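Putative TetR-family transcriptional regulator (Rhodococcus sp., PDB 2G3B) is probably a DNA-binding transcription factor, acting as a repressor at regulatory sequences as is usual for its family. Local coordinates at residues 6-11 and 33-38. Numbering follows the deposited sequence.
Sequences DAILKA and AGVSPG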
ATOM      1  N   ASP A   6     -19.203  14.032 -14.440  1.00 35.10           N
ATOM      2  CA  ASP A   6     -19.115  13.894 -12.970  1.00 36.54           C
ATOM      3  C   ASP A   6     -19.941  12.721 -12.414  1.00 35.89           C
ATOM      4  O   ASP A   6     -19.456  12.002 -11.547  1.00 36.29           O
ATOM      5  CB  ASP A   6     -19.554  15.205 -12.293  1.00 37.49           C
ATOM      6  CG  ASP A   6     -19.507  15.135 -10.741  1.00 43.20           C
ATOM      7  OD1 ASP A   6     -18.470  15.539 -10.158  1.00 47.82           O
ATOM      8  OD2 ASP A   6     -20.497  14.667 -10.102  1.00 46.95           O
ATOM      9  N   ALA A   7     -21.176  12.523 -12.917  1.00 35.29           N
ATOM     10  CA  ALA A   7     -22.011  11.381 -12.515  1.00 33.39           C
ATOM     11  C   ALA A   7     -21.374  10.066 -12.920  1.00 32.61           C
ATOM     12  O   ALA A   7     -21.392   9.098 -12.163  1.00 32.56           O
ATOM     13  CB  ALA A   7     -23.464  11.483 -13.125  1.00 34.45           C
ATOM     14  N   ILE A   8     -20.794  10.025 -14.116  1.00 31.31           N
ATOM     15  CA  ILE A   8     -20.155   8.803 -14.575  1.00 31.10           C
ATOM     16  C   ILE A   8     -18.966   8.442 -13.642  1.00 30.75           C
ATOM     17  O   ILE A   8     -18.779   7.266 -13.257  1.00 30.16           O
ATOM     18  CB  ILE A   8     -19.663   8.890 -16.060  1.00 30.16           C
ATOM     19  CG1 ILE A   8     -20.876   8.844 -17.021  1.00 32.32           C
ATOM     20  CG2 ILE A   8     -18.733   7.728 -16.365  1.00 30.85           C
ATOM     21  CD1 ILE A   8     -20.577   9.402 -18.465  1.00 29.69           C
ATOM     22  N   LEU A   9     -18.163   9.451 -13.339  1.00 30.80           N
ATOM     23  CA  LEU A   9     -16.911   9.243 -12.593  1.00 30.99           C
ATOM     24  C   LEU A   9     -17.250   8.886 -11.132  1.00 31.66           C
ATOM     25  O   LEU A   9     -16.686   7.959 -10.541  1.00 34.52           O
ATOM     26  CB  LEU A   9     -16.022  10.505 -12.720  1.00 30.08           C
ATOM     27  CG  LEU A   9     -15.539  10.686 -14.175  1.00 30.93           C
ATOM     28  CD1 LEU A   9     -14.695  11.905 -14.395  1.00 31.90           C
ATOM     29  CD2 LEU A   9     -14.829   9.417 -14.637  1.00 31.13           C
ATOM     30  N   LYS A  10     -18.220   9.588 -10.562  1.00 32.63           N
ATOM     31  CA  LYS A  10     -18.687   9.270  -9.213  1.00 32.35           C
ATOM     32  C   LYS A  10     -19.158   7.787  -9.109  1.00 31.76           C
ATOM     33  O   LYS A  10     -18.862   7.083  -8.129  1.00 31.52           O
ATOM     34  CB  LYS A  10     -19.812  10.234  -8.889  1.00 32.59           C
ATOM     35  CG  LYS A  10     -20.511  10.022  -7.567  1.00 34.65           C
ATOM     36  CD  LYS A  10     -21.798  10.831  -7.600  1.00 42.14           C
ATOM     37  CE  LYS A  10     -21.468  12.305  -7.399  1.00 45.21           C
ATOM     38  N   ALA A  11     -19.946   7.339 -10.087  1.00 30.40           N
ATOM     39  CA  ALA A  11     -20.402   5.944 -10.136  1.00 29.99           C
ATOM     40  C   ALA A  11     -19.232   4.992 -10.370  1.00 30.92           C
ATOM     41  O   ALA A  11     -19.212   3.872  -9.874  1.00 32.03           O
ATOM     42  CB  ALA A  11     -21.492   5.777 -11.276  1.00 29.15           C
ATOM     43  N   ALA A  33     -25.326   5.995 -13.315  1.00 34.47           N
ATOM     44  CA  ALA A  33     -25.107   7.407 -13.533  1.00 33.68           C
ATOM     45  C   ALA A  33     -26.276   8.068 -14.236  1.00 32.91           C
ATOM     46  O   ALA A  33     -26.264   9.279 -14.398  1.00 32.49           O
ATOM     47  CB  ALA A  33     -23.747   7.683 -14.287  1.00 32.23           C
ATOM     48  N   GLY A  34     -27.263   7.271 -14.643  1.00 32.86           N
ATOM     49  CA  GLY A  34     -28.454   7.757 -15.339  1.00 32.22           C
ATOM     50  C   GLY A  34     -28.126   8.167 -16.764  1.00 31.91           C
ATOM     51  O   GLY A  34     -28.768   9.085 -17.342  1.00 28.89           O
ATOM     52  N   VAL A  35     -27.107   7.528 -17.342  1.00 30.70           N
ATOM     53  CA  VAL A  35     -26.746   7.855 -18.741  1.00 31.32           C
ATOM     54  C   VAL A  35     -26.632   6.610 -19.613  1.00 31.60           C
ATOM     55  O   VAL A  35     -26.744   5.518 -19.103  1.00 33.99           O
ATOM     56  CB  VAL A  35     -25.439   8.677 -18.787  1.00 31.30           C
ATOM     57  CG1 VAL A  35     -25.618  10.005 -17.956  1.00 33.57           C
ATOM     58  CG2 VAL A  35     -24.264   7.847 -18.250  1.00 28.73           C
ATOM     59  N   SER A  36     -26.377   6.772 -20.908  1.00 31.14           N
ATOM     60  CA  SER A  36     -26.243   5.642 -21.799  1.00 29.85           C
ATOM     61  C   SER A  36     -24.776   5.238 -21.861  1.00 29.93           C
ATOM     62  O   SER A  36     -23.894   6.070 -21.770  1.00 30.81           O
ATOM     63  CB  SER A  36     -26.699   6.022 -23.206  1.00 30.63           C
ATOM     64  OG  SER A  36     -25.717   6.885 -23.785  1.00 30.70           O
ATOM     65  N   PRO A  37     -24.504   3.940 -22.070  1.00 30.26           N
ATOM     66  CA  PRO A  37     -23.145   3.505 -22.412  1.00 29.46           C
ATOM     67  C   PRO A  37     -22.494   4.372 -23.516  1.00 28.70           C
ATOM     68  O   PRO A  37     -21.333   4.701 -23.377  1.00 28.29           O
ATOM     69  CB  PRO A  37     -23.374   2.074 -22.914  1.00 30.42           C
ATOM     70  CG  PRO A  37     -24.538   1.611 -22.050  1.00 31.04           C
ATOM     71  CD  PRO A  37     -25.453   2.809 -21.980  1.00 28.91           C
ATOM     72  N   GLY A  38     -23.230   4.769 -24.573  1.00 25.78           N
ATOM     73  CA  GLY A  38     -22.647   5.537 -25.681  1.00 25.88           C
ATOM     74  C   GLY A  38     -22.130   6.910 -25.217  1.00 27.07           C
ATOM     75  O   GLY A  38     -21.124   7.455 -25.746  1.00 26.37           O
TER
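The peptide plane joining A7 to I8 receives the A33 methyl on one face: A33 CB stands 3.5 Å from A7 O and 3.8 Å from I8 N, above the C=O bond and nearer the oxygen than the carbon. A7 O also accepts the helical bond from A11 N at 3.1 Å, the nitrogen being displaced toward the opposite face. The site is a worked example of helix joining in the three-helix TetR-type DNA-binding domain: helix 2-23 packs against the turn of the predicted helix-turn-helix, between helix 26-33 and helix 37-44, the latter expected to be the recognition helix. Small side chains permit the close approach, for A7 CB and A11 CB meet A33 CB at 4.0 and 4.2 Å, and the facing A7 and A33 CA atoms are 5.1 Å apart. Just beyond, G34 turns the chain with positive phi (73°) and closes helix 26-33 in a Schellman motif, after which V35 points back toward helix 2-23. The I8 side chain extends from the same patch into a core shared with V29, L40, F44 and L50, while S36 N-caps the next helix through OG and L39 N. With its CG1 anti to the carbonyl carbon (chi1 -73°), I8 meets the valine roughly at a right angle, V35 CG2 touching I8 CG1 at 3.7 Å and I8 CD1 at 4.0 Å.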